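Local coordinates for putative CRISPR-associated endoribonuclease-like protein Cas6nc (Pyrococcus horikoshii, PDB 3QJL) that binds RNA as a Cas6-family member of the CRISPR system, an adaptive prokaryotic immunity against viruses and other mobile genetic elements, at residues R171-M176 with F222-F228; K35-E40 with R92-V98. All coordinates share one frame; numbering follows the deposited sequence.

In the fold
Interaction 2 comes first along the chain and closes before interaction 1 opens. It joins helix 25-39 to helix 88-100 in the N-terminal half of the Cas6 protein. Interaction 1 joins helix 160-176 to helix 217-226 in the C-terminal half. Each half thus holds its own helix-helix contact, as expected for a Cas6 protein built from two ferredoxin-like halves. The centres of the two contacts lie about 21 Å apart, and their nearest atoms are about 10 Å apart without touching. Interaction 1 sits closer to the bound RNA, about 4 Å at its nearest atom against about 14 Å for interaction 2. R171 and N226 also hydrogen-bond to residues of the N-terminal half, so interaction 1 joins the two halves.

Interaction 1: R171-M176 with F222-F228; sequences RYSEVM and FGYENGF
F222 fits as a knob among R171, Y172, V175 and M176. Its CG stands anti to the backbone N (chi1 -174°), which helps carry the ring to helix 160-176. One face of the ring takes a CH-pi contact from Y172 CA, 3.9 Å from the centroid. V175 CG2 comes at the ring edge, 3.5 Å from F222 CE1. The Y172 ring meets F222 obliquely, with Y172 CD1 3.6 Å from F222 CB. R171 adds a polar grip beside this apolar core. Its NH1 bonds to G227 O at 3.1 Å, nearly in the guanidinium plane, with an N-H...O angle of 161°. A weak bond runs from R171 NH2 to N226 O. R171 NE also bonds to H51 O and NH2 to G52 O, and N226 ND2 bonds to S86. G227, at positive phi, is the first residue to leave the helical conformation. The looser side lies at M176, which is partly exposed. Its SD makes an edge-on Met-aromatic contact, 4.1 Å from F222 CE1, and its CE only just approaches E225 OE1. Nearby Y224 packs on a guanine base of the bound RNA. The whole is knob-into-hole packing between two helices of the C-terminal, ferredoxin-like half of a Cas6 protein.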
loop_
_atom_site.group_PDB
_atom_site.type_symbol
_atom_site.label_atom_id
_atom_site.label_comp_id
_atom_site.label_asym_id
_atom_site.label_seq_id
_atom_site.Cartn_x
_atom_site.Cartn_y
_atom_site.Cartn_z
ATOM N N ARG A 171 -15.765 -19.046 -15.414
ATOM C CA ARG A 171 -14.672 -19.921 -14.992
ATOM C C ARG A 171 -15.187 -21.141 -14.223
ATOM O O ARG A 171 -14.799 -22.268 -14.502
ATOM C CB ARG A 171 -13.635 -19.143 -14.170
ATOM C CG ARG A 171 -12.638 -18.381 -15.029
ATOM C CD ARG A 171 -11.509 -17.778 -14.212
ATOM N NE ARG A 171 -10.794 -18.771 -13.415
ATOM C CZ ARG A 171 -10.653 -18.692 -12.097
ATOM N NH1 ARG A 171 -11.177 -17.662 -11.441
ATOM N NH2 ARG A 171 -9.991 -19.633 -11.434
ATOM N N TYR A 172 -16.080 -20.899 -13.272
ATOM C CA TYR A 172 -16.655 -21.945 -12.442
ATOM C C TYR A 172 -17.240 -23.091 -13.256
ATOM O O TYR A 172 -16.931 -24.256 -13.018
ATOM C CB TYR A 172 -17.746 -21.347 -11.571
ATOM C CG TYR A 172 -18.343 -22.297 -10.557
ATOM C CD1 TYR A 172 -17.962 -22.243 -9.225
ATOM C CD2 TYR A 172 -19.298 -23.225 -10.921
ATOM C CE1 TYR A 172 -18.510 -23.087 -8.287
ATOM C CE2 TYR A 172 -19.852 -24.067 -9.989
ATOM C CZ TYR A 172 -19.451 -23.995 -8.674
ATOM O OH TYR A 172 -19.995 -24.838 -7.734
ATOM N N SER A 173 -18.098 -22.758 -14.208
ATOM C CA SER A 173 -18.771 -23.771 -14.999
ATOM C C SER A 173 -17.767 -24.523 -15.864
ATOM O O SER A 173 -17.977 -25.682 -16.215
ATOM C CB SER A 173 -19.829 -23.121 -15.882
ATOM O OG SER A 173 -19.608 -23.457 -17.238
ATOM N N GLU A 174 -16.680 -23.844 -16.205
ATOM C CA GLU A 174 -15.640 -24.415 -17.047
ATOM C C GLU A 174 -14.808 -25.470 -16.323
ATOM O O GLU A 174 -14.614 -26.571 -16.841
ATOM C CB GLU A 174 -14.718 -23.314 -17.558
ATOM C CG GLU A 174 -13.928 -23.701 -18.778
ATOM C CD GLU A 174 -14.773 -23.685 -20.030
ATOM O OE1 GLU A 174 -15.127 -22.568 -20.489
ATOM O OE2 GLU A 174 -15.094 -24.789 -20.540
ATOM N N VAL A 175 -14.273 -25.123 -15.153
ATOM C CA VAL A 175 -13.494 -26.089 -14.380
ATOM C C VAL A 175 -14.336 -27.029 -13.512
ATOM O O VAL A 175 -13.991 -28.203 -13.352
ATOM C CB VAL A 175 -12.376 -25.429 -13.547
ATOM C CG1 VAL A 175 -12.243 -23.978 -13.909
ATOM C CG2 VAL A 175 -12.626 -25.615 -12.060
ATOM N N MET A 176 -15.435 -26.523 -12.957
ATOM C CA MET A 176 -16.262 -27.342 -12.075
ATOM C C MET A 176 -17.179 -28.303 -12.828
ATOM O O MET A 176 -17.552 -29.346 -12.302
ATOM C CB MET A 176 -17.058 -26.478 -11.092
ATOM C CG MET A 176 -16.587 -26.607 -9.648
ATOM S SD MET A 176 -14.783 -26.735 -9.535
ATOM C CE MET A 176 -14.511 -26.686 -7.761
ATOM N N PHE A 222 -15.042 -21.338 -4.708
ATOM C CA PHE A 222 -14.323 -21.406 -5.977
ATOM C C PHE A 222 -13.144 -20.443 -6.051
ATOM O O PHE A 222 -12.050 -20.827 -6.455
ATOM C CB PHE A 222 -15.245 -21.181 -7.176
ATOM C CG PHE A 222 -14.556 -21.383 -8.485
ATOM C CD1 PHE A 222 -14.308 -22.663 -8.958
ATOM C CD2 PHE A 222 -14.114 -20.308 -9.219
ATOM C CE1 PHE A 222 -13.657 -22.860 -10.150
ATOM C CE2 PHE A 222 -13.460 -20.499 -10.413
ATOM C CZ PHE A 222 -13.233 -21.778 -10.882
ATOM N N GLY A 223 -13.376 -19.192 -5.657
ATOM C CA GLY A 223 -12.334 -18.177 -5.682
ATOM C C GLY A 223 -11.215 -18.471 -4.703
ATOM O O GLY A 223 -10.032 -18.328 -5.020
ATOM N N TYR A 224 -11.602 -18.886 -3.503
ATOM C CA TYR A 224 -10.653 -19.252 -2.463
ATOM C C TYR A 224 -9.691 -20.332 -2.966
ATOM O O TYR A 224 -8.483 -20.229 -2.776
ATOM C CB TYR A 224 -11.438 -19.726 -1.244
ATOM C CG TYR A 224 -10.673 -19.868 0.050
ATOM C CD1 TYR A 224 -9.542 -19.113 0.325
ATOM C CD2 TYR A 224 -11.104 -20.774 1.011
ATOM C CE1 TYR A 224 -8.863 -19.269 1.535
ATOM C CE2 TYR A 224 -10.438 -20.937 2.201
ATOM C CZ TYR A 224 -9.325 -20.194 2.468
ATOM O OH TYR A 224 -8.703 -20.400 3.679
ATOM N N GLU A 225 -10.238 -21.360 -3.615
ATOM C CA GLU A 225 -9.449 -22.516 -4.047
ATOM C C GLU A 225 -8.672 -22.274 -5.332
ATOM O O GLU A 225 -7.506 -22.649 -5.439
ATOM C CB GLU A 225 -10.347 -23.743 -4.220
ATOM C CG GLU A 225 -11.041 -24.177 -2.946
ATOM C CD GLU A 225 -12.241 -25.079 -3.188
ATOM O OE1 GLU A 225 -12.389 -25.594 -4.312
ATOM O OE2 GLU A 225 -13.051 -25.256 -2.252
ATOM N N ASN A 226 -9.360 -21.709 -6.323
ATOM C CA ASN A 226 -8.783 -21.444 -7.642
ATOM C C ASN A 226 -8.348 -20.023 -7.970
ATOM O O ASN A 226 -7.910 -19.759 -9.093
ATOM C CB ASN A 226 -9.721 -21.936 -8.726
ATOM C CG ASN A 226 -9.899 -23.419 -8.684
ATOM O OD1 ASN A 226 -8.977 -24.156 -8.325
ATOM N ND2 ASN A 226 -11.088 -23.876 -9.043
ATOM N N GLY A 227 -8.499 -19.113 -7.012
ATOM C CA GLY A 227 -8.162 -17.721 -7.230
ATOM C C GLY A 227 -9.315 -16.931 -7.816
ATOM O O GLY A 227 -10.174 -17.487 -8.496
ATOM N N PHE A 228 -9.338 -15.628 -7.540
ATOM C CA PHE A 228 -10.349 -14.739 -8.107
ATOM C C PHE A 228 -9.820 -14.028 -9.352
ATOM O O PHE A 228 -8.656 -13.612 -9.389
ATOM C CB PHE A 228 -10.776 -13.691 -7.085
ATOM C CG PHE A 228 -11.670 -14.209 -6.004
ATOM C CD1 PHE A 228 -11.140 -14.699 -4.829
ATOM C CD2 PHE A 228 -13.040 -14.168 -6.143
ATOM C CE1 PHE A 228 -11.963 -15.166 -3.822
ATOM C CE2 PHE A 228 -13.868 -14.634 -5.139
ATOM C CZ PHE A 228 -13.328 -15.136 -3.980
#

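Interaction 2: K35-E40 with R92-V98; sequences KVNSIE and RAIAEAV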
loop_
_atom_site.group_PDB
_atom_site.type_symbol
_atom_site.label_atom_id
_atom_site.label_comp_id
_atom_site.label_asym_id
_atom_site.label_seq_id
_atom_site.Cartn_x
_atom_site.Cartn_y
_atom_site.Cartn_z
ATOM N N LYS A 35 7.911 -28.909 -15.421
ATOM C CA LYS A 35 8.128 -29.958 -14.441
ATOM C C LYS A 35 6.958 -30.938 -14.350
ATOM O O LYS A 35 7.167 -32.143 -14.378
ATOM C CB LYS A 35 8.452 -29.363 -13.081
ATOM C CG LYS A 35 9.740 -28.579 -13.076
ATOM C CD LYS A 35 10.084 -28.085 -11.688
ATOM C CE LYS A 35 11.208 -27.073 -11.730
ATOM N NZ LYS A 35 12.356 -27.531 -12.566
ATOM N N VAL A 36 5.733 -30.436 -14.248
ATOM C CA VAL A 36 4.563 -31.310 -14.228
ATOM C C VAL A 36 4.426 -32.055 -15.550
ATOM O O VAL A 36 4.015 -33.212 -15.592
ATOM C CB VAL A 36 3.259 -30.526 -13.983
ATOM C CG1 VAL A 36 2.048 -31.458 -14.028
ATOM C CG2 VAL A 36 3.324 -29.793 -12.660
ATOM N N ASN A 37 4.770 -31.396 -16.643
ATOM C CA ASN A 37 4.578 -32.017 -17.938
ATOM C C ASN A 37 5.435 -33.276 -18.101
ATOM O O ASN A 37 5.053 -34.208 -18.810
ATOM C CB ASN A 37 4.837 -31.021 -19.055
ATOM C CG ASN A 37 4.471 -31.567 -20.404
ATOM O OD1 ASN A 37 3.295 -31.830 -20.689
ATOM N ND2 ASN A 37 5.475 -31.742 -21.254
ATOM N N SER A 38 6.581 -33.306 -17.426
ATOM C CA SER A 38 7.467 -34.463 -17.461
ATOM C C SER A 38 6.796 -35.707 -16.865
ATOM O O SER A 38 7.018 -36.833 -17.318
ATOM C CB SER A 38 8.758 -34.164 -16.700
ATOM O OG SER A 38 9.523 -33.160 -17.337
ATOM N N ILE A 39 5.976 -35.488 -15.841
ATOM C CA ILE A 39 5.300 -36.564 -15.126
ATOM C C ILE A 39 3.850 -36.738 -15.592
ATOM O O ILE A 39 3.476 -37.798 -16.069
ATOM C CB ILE A 39 5.337 -36.337 -13.605
ATOM C CG1 ILE A 39 6.728 -35.892 -13.165
ATOM C CG2 ILE A 39 4.961 -37.592 -12.878
ATOM C CD1 ILE A 39 7.826 -36.740 -13.731
ATOM N N GLU A 40 3.032 -35.703 -15.438
ATOM C CA GLU A 40 1.611 -35.803 -15.756
ATOM C C GLU A 40 1.213 -34.880 -16.907
ATOM O O GLU A 40 0.539 -33.875 -16.692
ATOM C CB GLU A 40 0.788 -35.435 -14.525
ATOM C CG GLU A 40 1.089 -36.269 -13.307
ATOM C CD GLU A 40 0.529 -37.675 -13.422
ATOM O OE1 GLU A 40 -0.182 -37.961 -14.418
ATOM O OE2 GLU A 40 0.797 -38.492 -12.512
ATOM N N ARG A 92 -1.357 -32.774 -6.027
ATOM C CA ARG A 92 -0.582 -34.008 -5.928
ATOM C C ARG A 92 0.513 -34.017 -6.981
ATOM O O ARG A 92 1.690 -34.138 -6.664
ATOM C CB ARG A 92 -1.534 -35.182 -6.154
ATOM C CG ARG A 92 -1.242 -36.454 -5.376
ATOM C CD ARG A 92 -0.535 -37.469 -6.261
ATOM N NE ARG A 92 -0.578 -37.054 -7.658
ATOM C CZ ARG A 92 -1.415 -37.555 -8.562
ATOM N NH1 ARG A 92 -2.267 -38.519 -8.203
ATOM N NH2 ARG A 92 -1.387 -37.096 -9.821
ATOM N N ALA A 93 0.113 -33.849 -8.235
ATOM C CA ALA A 93 1.046 -33.812 -9.359
ATOM C C ALA A 93 2.079 -32.689 -9.289
ATOM O O ALA A 93 3.184 -32.829 -9.794
ATOM C CB ALA A 93 0.284 -33.728 -10.659
ATOM N N ILE A 94 1.727 -31.563 -8.685
ATOM C CA ILE A 94 2.683 -30.465 -8.616
ATOM C C ILE A 94 3.766 -30.783 -7.590
ATOM O O ILE A 94 4.960 -30.606 -7.849
ATOM C CB ILE A 94 1.995 -29.112 -8.323
ATOM C CG1 ILE A 94 1.179 -28.673 -9.537
ATOM C CG2 ILE A 94 3.022 -28.041 -7.965
ATOM C CD1 ILE A 94 0.297 -27.451 -9.289
ATOM N N ALA A 95 3.341 -31.262 -6.428
ATOM C CA ALA A 95 4.276 -31.684 -5.393
ATOM C C ALA A 95 5.341 -32.645 -5.948
ATOM O O ALA A 95 6.539 -32.433 -5.753
ATOM C CB ALA A 95 3.520 -32.330 -4.245
ATOM N N GLU A 96 4.899 -33.687 -6.650
ATOM C CA GLU A 96 5.811 -34.672 -7.222
ATOM C C GLU A 96 6.786 -34.045 -8.220
ATOM O O GLU A 96 8.009 -34.173 -8.074
ATOM C CB GLU A 96 5.024 -35.796 -7.901
ATOM C CG GLU A 96 5.781 -37.116 -7.937
ATOM C CD GLU A 96 5.001 -38.241 -8.609
ATOM O OE1 GLU A 96 5.639 -39.080 -9.289
ATOM O OE2 GLU A 96 3.758 -38.297 -8.456
ATOM N N ALA A 97 6.234 -33.371 -9.228
ATOM C CA ALA A 97 7.027 -32.764 -10.292
ATOM C C ALA A 97 8.109 -31.876 -9.723
ATOM O O ALA A 97 9.283 -31.980 -10.086
ATOM C CB ALA A 97 6.139 -31.956 -11.198
ATOM N N VAL A 98 7.698 -30.990 -8.828
ATOM C CA VAL A 98 8.617 -30.050 -8.217
ATOM C C VAL A 98 9.722 -30.775 -7.450
ATOM O O VAL A 98 10.910 -30.511 -7.637
ATOM C CB VAL A 98 7.868 -29.075 -7.292
ATOM C CG1 VAL A 98 8.824 -28.407 -6.337
ATOM C CG2 VAL A 98 7.125 -28.040 -8.117
#
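A97 CB rests against the backbone of K35 and V36 where two helices of the N-terminal ferredoxin-like half cross. The short helix axes pass 8.1 Å apart at 101°, close to perpendicular. The small A97 side chain is consistent with this close approach: its CB is 3.4 Å from V36 N. V36 CG1 is anti to the backbone N (chi1 178°), while CG2 lies beside that N. CG2 reaches A97 CB at 3.8 Å and also meets I94 CG1, crossing it obliquely. K35 lays its CB near A97 CB, then runs on in extended form as far as CE. A bend at chi4 (-48°) turns NZ, which bonds to E103 O; K35 also makes a cation-pi contact with F104. On the more open flank, I39 CG2 touches E96 OE1, the two side chains crossing at about a right angle. I43 of helix 41-47 packs on both V36 and A93. E40 is the N-cap residue of that helix. Its chain bends at chi2 (-73°), and CG sits 3.8 Å from A93 CB. The end of E40 turns to R92 in a long salt bridge: OE2 lies 3.7 Å from R92 NH2, well out of the guanidinium plane, with no N-H pointing at it.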